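Local coordinates for protein separin (Saccharomyces cerevisiae, PDB 5U1T) that cleaves the cohesin subunit MCD1/SCC1 as a caspase-like cysteine protease at the onset of anaphase, and is held inactive by securin for most of the cell cycle, at residues Leu684-Val693 against Leu738-Leu749; Arg1219-Leu1230 against Cys1575-Ala1583. All blocks are in the same frame, centred on the assembly; numbering follows the deposited sequence.

Contact 1: residues Leu684-Val693 against Leu738-Leu749; sequences LLHASSLINV and LNIKIFNESAKL
Lys741 reaches Ser688 because its CG stands anti to the backbone N (chi1 -157°) and the chain beyond stays extended, which carries NZ to the carbonyl O of Ser688. A torsion of the other kind, CG1 anti to the carbonyl carbon (chi1 -73°), sends CD1 of Ile691 in between Lys741 and Ile742. There the CD1 of Ile691 lies 3.6 Å from CD of Lys741 and 3.7 Å from CG1 of Ile742, while CG2 of Ile691 rests on CG of Glu745. The two helical segments run nearly parallel, at 13°, with axes 10.2 Å apart, and Leu738 fills the space between them: its CD1 lies against the Ser688 backbone and its CB meets CD2 of Leu684 at 3.8 Å. Farther along the chain, Val693 sets CG1 3.5 Å from CG of Leu749, and its CG2 lies against CD of Lys748. This is plain helix packing, far from the active site, in the all-helical middle of the chain; helix 642-655 covers the other side of Ser689 and Asn692. NZ of Lys741 donates to the carbonyl O of Ser688 and, weakly at 3.4 Å, to its OG, and also forms a salt bridge with Glu651. The lysine thus ties three helices together, its ammonium shared between an acidic side chain and a backbone carbonyl, while its methylenes serve as apolar packing surface.

Contact 2: residues Arg1219-Leu1230 against Cys1575-Ala1583; sequences RYDLDKRMQQLL and CHLRYLNGA
Asp1223 on helix 1209-1237 takes two backbone N-H groups of the loop 1575-1583 on one oxygen, the loop leading into edge strand 1585-1589 of the caspase-like (clan CD) protease sheet. Its OD1 accepts from N of Tyr1579 at 2.6 Å through the syn lone pair, and from N of Leu1580 at 2.8 Å nearly along the C-O axis, with N-H...O angles of 143° and 158°. On one side of this pair of bonds, CD1 of Leu1580 packs 3.5 Å from CB of Leu1222 and also lies over one face of the Arg1219 guanidinium, toward its rim. On the other side the Tyr1579 ring receives CB of Gln1227 over one face, 3.6 Å from the ring centroid, and CD1 of Leu1230 near its CD2. NE2 of Gln1227 adds a weak bond to OH of Tyr1579. CD2 of Leu1577 stands over the centre of the Tyr1220 ring, 3.7 Å from its centroid and 4° off the normal. With an alanine here in place of Tyr1579, Gln1227 and Leu1230 would probably lose the ring they pack on, and the Gln1227 amide its weakly bonded hydroxyl partner. In the second shell, Ser1194 and Thr1197 bind the Arg1219 guanidinium, and Asp1536 accepts from N of His1576 and N of Leu1577. Asn1581 lies about 7 Å, side chain to side chain, from Cys1497, the active-site cysteine by similarity, and its OD1 accepts a hydrogen bond from N of Thr1533.

How the contacts relate
The two contacts lie in different parts of an elongated molecule, their centres 58 Å apart and their nearest atoms about 42 Å apart, and no helix or strand is common to both. Contact 1 is a buried join between nearby helices of the helical domain, about 10 Å from the centre of the chain. Contact 2, about 56 Å from that centre, is only partly buried and brings together residues more than 340 positions apart within the protease part. Their polar chemistry runs in opposite senses: a lysine donates to a backbone carbonyl in 684-693/738-749, whereas a carboxylate accepts backbone N-H groups in 1219-1230/1575-1583, where aromatic faces also take part.

Contact 1: residues Leu684-Val693 against Leu738-Leu749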
loop_
_atom_site.group_PDB
_atom_site.type_symbol
_atom_site.label_atom_id
_atom_site.label_comp_id
_atom_site.label_asym_id
_atom_site.label_seq_id
_atom_site.Cartn_x
_atom_site.Cartn_y
_atom_site.Cartn_z
ATOM N N LEU A 684 -3.748 11.000 -9.662
ATOM C CA LEU A 684 -3.406 9.799 -8.930
ATOM C C LEU A 684 -4.301 9.708 -7.708
ATOM O O LEU A 684 -4.809 8.636 -7.362
ATOM C CB LEU A 684 -1.932 9.799 -8.532
ATOM C CG LEU A 684 -0.925 9.263 -9.557
ATOM C CD1 LEU A 684 0.501 9.643 -9.158
ATOM C CD2 LEU A 684 -1.042 7.754 -9.725
ATOM N N LEU A 685 -4.516 10.847 -7.069
ATOM C CA LEU A 685 -5.318 10.883 -5.863
ATOM C C LEU A 685 -6.774 10.534 -6.137
ATOM O O LEU A 685 -7.369 9.726 -5.441
ATOM C CB LEU A 685 -5.226 12.251 -5.221
ATOM C CG LEU A 685 -5.570 12.248 -3.743
ATOM C CD1 LEU A 685 -4.471 11.511 -3.020
ATOM C CD2 LEU A 685 -5.721 13.690 -3.247
ATOM N N HIS A 686 -7.339 11.151 -7.160
ATOM C CA HIS A 686 -8.700 10.871 -7.561
ATOM C C HIS A 686 -8.867 9.374 -7.922
ATOM O O HIS A 686 -9.791 8.699 -7.443
ATOM C CB HIS A 686 -9.070 11.794 -8.732
ATOM C CG HIS A 686 -10.453 11.587 -9.273
ATOM N ND1 HIS A 686 -11.531 11.264 -8.477
ATOM C CD2 HIS A 686 -10.935 11.673 -10.539
ATOM C CE1 HIS A 686 -12.614 11.148 -9.229
ATOM N NE2 HIS A 686 -12.281 11.396 -10.482
ATOM N N ALA A 687 -7.952 8.849 -8.733
ATOM C CA ALA A 687 -8.078 7.491 -9.256
ATOM C C ALA A 687 -7.906 6.452 -8.152
ATOM O O ALA A 687 -8.616 5.454 -8.106
ATOM C CB ALA A 687 -7.066 7.251 -10.380
ATOM N N SER A 688 -6.962 6.692 -7.257
ATOM C CA SER A 688 -6.690 5.735 -6.209
ATOM C C SER A 688 -7.930 5.490 -5.343
ATOM O O SER A 688 -8.175 4.370 -4.906
ATOM C CB SER A 688 -5.523 6.215 -5.349
ATOM O OG SER A 688 -4.909 5.134 -4.674
ATOM N N SER A 689 -8.719 6.531 -5.116
ATOM C CA SER A 689 -9.858 6.425 -4.218
ATOM C C SER A 689 -11.012 5.645 -4.837
ATOM O O SER A 689 -11.853 5.096 -4.123
ATOM C CB SER A 689 -10.348 7.812 -3.808
ATOM O OG SER A 689 -10.839 8.514 -4.931
ATOM N N LEU A 690 -11.052 5.613 -6.161
ATOM C CA LEU A 690 -12.158 4.990 -6.863
ATOM C C LEU A 690 -11.967 3.501 -7.083
ATOM O O LEU A 690 -12.722 2.887 -7.806
ATOM C CB LEU A 690 -12.366 5.671 -8.206
ATOM C CG LEU A 690 -12.909 7.091 -8.102
ATOM C CD1 LEU A 690 -13.140 7.699 -9.477
ATOM C CD2 LEU A 690 -14.195 7.098 -7.275
ATOM N N ILE A 691 -10.971 2.910 -6.451
ATOM C CA ILE A 691 -10.611 1.555 -6.812
ATOM C C ILE A 691 -11.442 0.491 -6.069
ATOM O O ILE A 691 -11.854 -0.486 -6.680
ATOM C CB ILE A 691 -9.103 1.340 -6.594
ATOM C CG1 ILE A 691 -8.326 2.085 -7.684
ATOM C CG2 ILE A 691 -8.738 -0.137 -6.613
ATOM C CD1 ILE A 691 -6.824 2.014 -7.537
ATOM N N ASN A 692 -11.714 0.707 -4.783
ATOM C CA ASN A 692 -12.504 -0.191 -3.916
ATOM C C ASN A 692 -13.691 -0.976 -4.539
ATOM O O ASN A 692 -14.515 -0.389 -5.234
ATOM C CB ASN A 692 -13.031 0.642 -2.756
ATOM C CG ASN A 692 -13.373 -0.184 -1.549
ATOM O OD1 ASN A 692 -14.255 -1.033 -1.595
ATOM N ND2 ASN A 692 -12.691 0.078 -0.444
ATOM N N VAL A 693 -13.784 -2.291 -4.269
ATOM C CA VAL A 693 -14.833 -3.138 -4.865
ATOM C C VAL A 693 -16.228 -2.682 -4.469
ATOM O O VAL A 693 -17.141 -2.645 -5.300
ATOM C CB VAL A 693 -14.703 -4.648 -4.477
ATOM C CG1 VAL A 693 -13.590 -5.323 -5.253
ATOM C CG2 VAL A 693 -14.530 -4.850 -2.967
ATOM N N LEU A 738 -0.394 2.850 -7.811
ATOM C CA LEU A 738 -1.765 2.923 -8.310
ATOM C C LEU A 738 -2.122 1.634 -9.037
ATOM O O LEU A 738 -3.192 1.053 -8.828
ATOM C CB LEU A 738 -1.956 4.117 -9.251
ATOM C CG LEU A 738 -3.339 4.193 -9.899
ATOM C CD1 LEU A 738 -4.362 4.692 -8.905
ATOM C CD2 LEU A 738 -3.327 5.038 -11.151
ATOM N N ASN A 739 -1.210 1.198 -9.900
ATOM C CA ASN A 739 -1.445 0.032 -10.728
ATOM C C ASN A 739 -1.402 -1.238 -9.896
ATOM O O ASN A 739 -2.048 -2.213 -10.225
ATOM C CB ASN A 739 -0.434 -0.024 -11.872
ATOM C CG ASN A 739 -0.751 0.977 -12.987
ATOM O OD1 ASN A 739 -0.416 2.159 -12.887
ATOM N ND2 ASN A 739 -1.378 0.505 -14.057
ATOM N N ILE A 740 -0.647 -1.214 -8.807
ATOM C CA ILE A 740 -0.626 -2.325 -7.880
ATOM C C ILE A 740 -2.004 -2.463 -7.242
ATOM O O ILE A 740 -2.579 -3.556 -7.174
ATOM C CB ILE A 740 0.451 -2.133 -6.803
ATOM C CG1 ILE A 740 1.840 -2.374 -7.413
ATOM C CG2 ILE A 740 0.183 -3.035 -5.604
ATOM C CD1 ILE A 740 3.024 -2.140 -6.473
ATOM N N LYS A 741 -2.541 -1.332 -6.803
ATOM C CA LYS A 741 -3.848 -1.294 -6.170
ATOM C C LYS A 741 -4.954 -1.709 -7.142
ATOM O O LYS A 741 -5.921 -2.333 -6.733
ATOM C CB LYS A 741 -4.123 0.106 -5.620
ATOM C CG LYS A 741 -5.141 0.179 -4.514
ATOM C CD LYS A 741 -5.474 1.611 -4.201
ATOM C CE LYS A 741 -6.592 1.709 -3.203
ATOM N NZ LYS A 741 -7.067 3.097 -3.081
ATOM N N ILE A 742 -4.819 -1.366 -8.419
ATOM C CA ILE A 742 -5.833 -1.743 -9.389
ATOM C C ILE A 742 -5.875 -3.257 -9.526
ATOM O O ILE A 742 -6.937 -3.860 -9.410
ATOM C CB ILE A 742 -5.590 -1.107 -10.759
ATOM C CG1 ILE A 742 -5.865 0.400 -10.715
ATOM C CG2 ILE A 742 -6.494 -1.730 -11.782
ATOM C CD1 ILE A 742 -5.516 1.127 -12.002
ATOM N N PHE A 743 -4.711 -3.870 -9.728
ATOM C CA PHE A 743 -4.613 -5.328 -9.857
ATOM C C PHE A 743 -5.013 -6.100 -8.595
ATOM O O PHE A 743 -5.504 -7.212 -8.685
ATOM C CB PHE A 743 -3.190 -5.735 -10.266
ATOM C CG PHE A 743 -2.881 -5.467 -11.706
ATOM C CD1 PHE A 743 -3.761 -5.862 -12.700
ATOM C CD2 PHE A 743 -1.726 -4.800 -12.067
ATOM C CE1 PHE A 743 -3.489 -5.595 -14.042
ATOM C CE2 PHE A 743 -1.447 -4.523 -13.404
ATOM C CZ PHE A 743 -2.332 -4.925 -14.396
ATOM N N ASN A 744 -4.794 -5.507 -7.427
ATOM C CA ASN A 744 -5.194 -6.109 -6.168
ATOM C C ASN A 744 -6.710 -6.183 -6.023
ATOM O O ASN A 744 -7.245 -7.191 -5.567
ATOM C CB ASN A 744 -4.602 -5.331 -4.989
ATOM C CG ASN A 744 -3.398 -6.014 -4.382
ATOM O OD1 ASN A 744 -3.105 -7.170 -4.684
ATOM N ND2 ASN A 744 -2.692 -5.305 -3.512
ATOM N N GLU A 745 -7.405 -5.117 -6.405
ATOM C CA GLU A 745 -8.853 -5.119 -6.280
ATOM C C GLU A 745 -9.485 -5.907 -7.407
ATOM O O GLU A 745 -10.567 -6.479 -7.252
ATOM C CB GLU A 745 -9.399 -3.701 -6.247
ATOM C CG GLU A 745 -9.286 -3.114 -4.868
ATOM C CD GLU A 745 -10.471 -3.455 -4.003
ATOM O OE1 GLU A 745 -10.278 -3.893 -2.854
ATOM O OE2 GLU A 745 -11.602 -3.261 -4.466
ATOM N N SER A 746 -8.797 -5.943 -8.537
ATOM C CA SER A 746 -9.270 -6.708 -9.665
ATOM C C SER A 746 -9.260 -8.208 -9.351
ATOM O O SER A 746 -10.120 -8.961 -9.820
ATOM C CB SER A 746 -8.434 -6.418 -10.893
ATOM O OG SER A 746 -9.071 -6.970 -12.024
ATOM N N ALA A 747 -8.287 -8.628 -8.548
ATOM C CA ALA A 747 -8.266 -9.989 -8.040
ATOM C C ALA A 747 -9.525 -10.265 -7.203
ATOM O O ALA A 747 -10.180 -11.295 -7.385
ATOM C CB ALA A 747 -7.007 -10.243 -7.213
ATOM N N LYS A 748 -9.854 -9.336 -6.301
ATOM C CA LYS A 748 -10.998 -9.457 -5.407
ATOM C C LYS A 748 -12.306 -9.544 -6.201
ATOM O O LYS A 748 -13.171 -10.373 -5.904
ATOM C CB LYS A 748 -11.032 -8.274 -4.436
ATOM C CG LYS A 748 -11.738 -8.521 -3.109
ATOM C CD LYS A 748 -11.820 -7.237 -2.275
ATOM C CE LYS A 748 -12.386 -7.496 -0.881
ATOM N NZ LYS A 748 -11.382 -8.140 0.003
ATOM N N LEU A 749 -12.449 -8.712 -7.226
ATOM C CA LEU A 749 -13.662 -8.732 -8.031
ATOM C C LEU A 749 -13.821 -10.034 -8.795
ATOM O O LEU A 749 -14.891 -10.655 -8.758
ATOM C CB LEU A 749 -13.684 -7.579 -9.024
ATOM C CG LEU A 749 -14.338 -6.307 -8.519
ATOM C CD1 LEU A 749 -14.514 -5.373 -9.656
ATOM C CD2 LEU A 749 -15.668 -6.590 -7.870
#

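Contact 2: residues Arg1219-Leu1230 against Cys1575-Ala1583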
loop_
_atom_site.group_PDB
_atom_site.type_symbol
_atom_site.label_atom_id
_atom_site.label_comp_id
_atom_site.label_asym_id
_atom_site.label_seq_id
_atom_site.Cartn_x
_atom_site.Cartn_y
_atom_site.Cartn_z
ATOM N N ARG A 1219 6.855 -53.372 15.996
ATOM C CA ARG A 1219 6.216 -53.448 14.681
ATOM C C ARG A 1219 5.159 -54.558 14.625
ATOM O O ARG A 1219 4.103 -54.382 14.013
ATOM C CB ARG A 1219 7.249 -53.648 13.575
ATOM C CG ARG A 1219 8.254 -52.524 13.468
ATOM C CD ARG A 1219 8.797 -52.407 12.071
ATOM N NE ARG A 1219 7.973 -51.530 11.252
ATOM C CZ ARG A 1219 7.325 -51.927 10.165
ATOM N NH1 ARG A 1219 7.415 -53.187 9.786
ATOM N NH2 ARG A 1219 6.593 -51.069 9.460
ATOM N N TYR A 1220 5.423 -55.695 15.257
ATOM C CA TYR A 1220 4.414 -56.754 15.325
ATOM C C TYR A 1220 3.200 -56.254 16.117
ATOM O O TYR A 1220 2.059 -56.658 15.877
ATOM C CB TYR A 1220 4.990 -58.027 15.956
ATOM C CG TYR A 1220 5.462 -59.070 14.955
ATOM C CD1 TYR A 1220 6.764 -59.055 14.458
ATOM C CD2 TYR A 1220 4.604 -60.096 14.521
ATOM C CE1 TYR A 1220 7.212 -60.033 13.547
ATOM C CE2 TYR A 1220 5.042 -61.083 13.607
ATOM C CZ TYR A 1220 6.358 -61.038 13.117
ATOM O OH TYR A 1220 6.796 -62.000 12.209
ATOM N N ASP A 1221 3.460 -55.351 17.052
ATOM C CA ASP A 1221 2.415 -54.773 17.876
ATOM C C ASP A 1221 1.602 -53.734 17.127
ATOM O O ASP A 1221 0.386 -53.627 17.281
ATOM C CB ASP A 1221 3.030 -54.142 19.105
ATOM C CG ASP A 1221 2.055 -54.022 20.212
ATOM O OD1 ASP A 1221 1.314 -53.014 20.247
ATOM O OD2 ASP A 1221 2.009 -54.963 21.027
ATOM N N LEU A 1222 2.304 -52.946 16.331
ATOM C CA LEU A 1222 1.678 -51.972 15.467
ATOM C C LEU A 1222 0.831 -52.682 14.423
ATOM O O LEU A 1222 -0.242 -52.203 14.059
ATOM C CB LEU A 1222 2.744 -51.090 14.808
ATOM C CG LEU A 1222 3.307 -49.984 15.692
ATOM C CD1 LEU A 1222 4.558 -49.349 15.073
ATOM C CD2 LEU A 1222 2.224 -48.940 15.922
ATOM N N ASP A 1223 1.311 -53.832 13.960
ATOM C CA ASP A 1223 0.589 -54.615 12.966
ATOM C C ASP A 1223 -0.722 -55.140 13.552
ATOM O O ASP A 1223 -1.741 -55.125 12.871
ATOM C CB ASP A 1223 1.459 -55.767 12.443
ATOM C CG ASP A 1223 0.822 -56.512 11.266
ATOM O OD1 ASP A 1223 0.882 -56.009 10.126
ATOM O OD2 ASP A 1223 0.284 -57.624 11.479
ATOM N N LYS A 1224 -0.706 -55.577 14.813
ATOM C CA LYS A 1224 -1.920 -56.116 15.426
ATOM C C LYS A 1224 -2.925 -55.011 15.710
ATOM O O LYS A 1224 -4.137 -55.216 15.553
ATOM C CB LYS A 1224 -1.630 -56.875 16.727
ATOM C CG LYS A 1224 -2.880 -57.547 17.339
ATOM C CD LYS A 1224 -2.543 -58.296 18.638
ATOM C CE LYS A 1224 -3.706 -59.184 19.154
ATOM N NZ LYS A 1224 -3.277 -60.520 19.790
ATOM N N ARG A 1225 -2.426 -53.852 16.141
ATOM C CA ARG A 1225 -3.288 -52.709 16.384
ATOM C C ARG A 1225 -4.037 -52.333 15.110
ATOM O O ARG A 1225 -5.236 -52.043 15.159
ATOM C CB ARG A 1225 -2.483 -51.532 16.902
ATOM C CG ARG A 1225 -2.011 -51.703 18.321
ATOM C CD ARG A 1225 -1.126 -50.533 18.749
ATOM N NE ARG A 1225 -1.626 -49.230 18.304
ATOM C CZ ARG A 1225 -0.958 -48.083 18.445
ATOM N NH1 ARG A 1225 0.240 -48.070 19.020
ATOM N NH2 ARG A 1225 -1.483 -46.939 18.014
ATOM N N MET A 1226 -3.347 -52.363 13.968
ATOM C CA MET A 1226 -4.005 -52.014 12.710
ATOM C C MET A 1226 -5.011 -53.067 12.251
ATOM O O MET A 1226 -6.109 -52.733 11.790
ATOM C CB MET A 1226 -3.003 -51.783 11.592
ATOM C CG MET A 1226 -3.723 -51.346 10.334
ATOM S SD MET A 1226 -2.667 -50.858 8.981
ATOM C CE MET A 1226 -1.880 -49.397 9.677
ATOM N N GLN A 1227 -4.631 -54.333 12.358
ATOM C CA GLN A 1227 -5.552 -55.419 12.073
ATOM C C GLN A 1227 -6.829 -55.314 12.912
ATOM O O GLN A 1227 -7.930 -55.535 12.414
ATOM C CB GLN A 1227 -4.891 -56.766 12.335
ATOM C CG GLN A 1227 -5.878 -57.933 12.325
ATOM C CD GLN A 1227 -5.221 -59.269 12.584
ATOM O OE1 GLN A 1227 -4.468 -59.433 13.549
ATOM N NE2 GLN A 1227 -5.499 -60.241 11.714
ATOM N N GLN A 1228 -6.668 -54.973 14.185
ATOM C CA GLN A 1228 -7.796 -54.862 15.084
ATOM C C GLN A 1228 -8.701 -53.712 14.672
ATOM O O GLN A 1228 -9.917 -53.851 14.683
ATOM C CB GLN A 1228 -7.319 -54.691 16.521
ATOM C CG GLN A 1228 -7.186 -56.003 17.270
ATOM C CD GLN A 1228 -6.277 -55.889 18.486
ATOM O OE1 GLN A 1228 -5.750 -54.805 18.790
ATOM N NE2 GLN A 1228 -6.065 -57.010 19.177
ATOM N N LEU A 1229 -8.113 -52.585 14.295
ATOM C CA LEU A 1229 -8.892 -51.423 13.896
ATOM C C LEU A 1229 -9.741 -51.725 12.663
ATOM O O LEU A 1229 -10.910 -51.352 12.590
ATOM C CB LEU A 1229 -7.969 -50.231 13.627
ATOM C CG LEU A 1229 -8.576 -48.936 13.087
ATOM C CD1 LEU A 1229 -9.588 -48.357 14.068
ATOM C CD2 LEU A 1229 -7.480 -47.933 12.796
ATOM N N LEU A 1230 -9.148 -52.411 11.695
ATOM C CA LEU A 1230 -9.865 -52.775 10.478
ATOM C C LEU A 1230 -10.961 -53.792 10.786
ATOM O O LEU A 1230 -12.049 -53.781 10.190
ATOM C CB LEU A 1230 -8.900 -53.336 9.441
ATOM C CG LEU A 1230 -7.811 -52.414 8.912
ATOM C CD1 LEU A 1230 -6.867 -53.238 8.050
ATOM C CD2 LEU A 1230 -8.441 -51.304 8.104
ATOM N N CYS A 1575 3.962 -60.982 2.651
ATOM C CA CYS A 1575 4.595 -60.167 3.662
ATOM C C CYS A 1575 4.467 -60.773 5.029
ATOM O O CYS A 1575 3.453 -61.329 5.352
ATOM C CB CYS A 1575 3.966 -58.788 3.679
ATOM S SG CYS A 1575 4.189 -57.813 2.196
ATOM N N HIS A 1576 5.502 -60.665 5.839
ATOM C CA HIS A 1576 5.445 -61.201 7.184
ATOM C C HIS A 1576 4.538 -60.350 8.028
ATOM O O HIS A 1576 3.811 -60.853 8.853
ATOM C CB HIS A 1576 6.817 -61.229 7.818
ATOM C CG HIS A 1576 7.524 -62.530 7.656
ATOM N ND1 HIS A 1576 8.831 -62.716 8.038
ATOM C CD2 HIS A 1576 7.103 -63.711 7.158
ATOM C CE1 HIS A 1576 9.185 -63.957 7.783
ATOM N NE2 HIS A 1576 8.154 -64.583 7.250
ATOM N N LEU A 1577 4.623 -59.042 7.867
ATOM C CA LEU A 1577 3.737 -58.168 8.587
ATOM C C LEU A 1577 2.652 -57.966 7.588
ATOM O O LEU A 1577 2.802 -57.264 6.624
ATOM C CB LEU A 1577 4.416 -56.877 8.965
ATOM C CG LEU A 1577 5.365 -57.115 10.125
ATOM C CD1 LEU A 1577 5.641 -55.841 10.871
ATOM C CD2 LEU A 1577 4.789 -58.135 11.070
ATOM N N ARG A 1578 1.542 -58.642 7.793
ATOM C CA ARG A 1578 0.459 -58.573 6.842
ATOM C C ARG A 1578 -0.266 -57.259 6.739
ATOM O O ARG A 1578 -0.888 -57.007 5.739
ATOM C CB ARG A 1578 -0.519 -59.712 7.049
ATOM C CG ARG A 1578 0.086 -61.063 6.721
ATOM C CD ARG A 1578 -0.914 -62.188 6.884
ATOM N NE ARG A 1578 -0.307 -63.485 6.636
ATOM C CZ ARG A 1578 -0.931 -64.637 6.823
ATOM N NH1 ARG A 1578 -0.306 -65.772 6.580
ATOM N NH2 ARG A 1578 -2.178 -64.650 7.255
ATOM N N TYR A 1579 -0.209 -56.425 7.759
ATOM C CA TYR A 1579 -0.889 -55.142 7.636
ATOM C C TYR A 1579 0.080 -53.970 7.495
ATOM O O TYR A 1579 -0.024 -53.238 6.524
ATOM C CB TYR A 1579 -1.844 -54.918 8.819
ATOM C CG TYR A 1579 -2.892 -55.994 8.885
ATOM C CD1 TYR A 1579 -2.634 -57.188 9.539
ATOM C CD2 TYR A 1579 -4.115 -55.851 8.234
ATOM C CE1 TYR A 1579 -3.561 -58.192 9.566
ATOM C CE2 TYR A 1579 -5.059 -56.853 8.264
ATOM C CZ TYR A 1579 -4.778 -58.020 8.941
ATOM O OH TYR A 1579 -5.698 -59.047 9.002
ATOM N N LEU A 1580 1.009 -53.787 8.435
ATOM C CA LEU A 1580 1.952 -52.658 8.348
ATOM C C LEU A 1580 2.646 -52.581 6.981
ATOM O O LEU A 1580 2.888 -51.492 6.470
ATOM C CB LEU A 1580 3.016 -52.718 9.451
ATOM C CG LEU A 1580 2.668 -52.269 10.875
ATOM C CD1 LEU A 1580 3.926 -52.109 11.709
ATOM C CD2 LEU A 1580 1.824 -50.991 10.903
ATOM N N ASN A 1581 2.937 -53.740 6.388
ATOM C CA ASN A 1581 3.528 -53.783 5.055
ATOM C C ASN A 1581 2.540 -54.206 3.963
ATOM O O ASN A 1581 2.398 -53.505 2.952
ATOM C CB ASN A 1581 4.744 -54.707 5.057
ATOM C CG ASN A 1581 5.991 -54.019 5.587
ATOM O OD1 ASN A 1581 6.294 -52.893 5.208
ATOM N ND2 ASN A 1581 6.711 -54.694 6.474
ATOM N N GLY A 1582 1.848 -55.331 4.180
ATOM C CA GLY A 1582 0.910 -55.889 3.210
ATOM C C GLY A 1582 -0.328 -55.059 2.851
ATOM O O GLY A 1582 -0.887 -55.219 1.762
ATOM N N ALA A 1583 -0.764 -54.180 3.756
ATOM C CA ALA A 1583 -1.934 -53.339 3.505
ATOM C C ALA A 1583 -1.541 -52.015 2.870
ATOM O O ALA A 1583 -2.397 -51.207 2.506
ATOM C CB ALA A 1583 -2.706 -53.089 4.798
#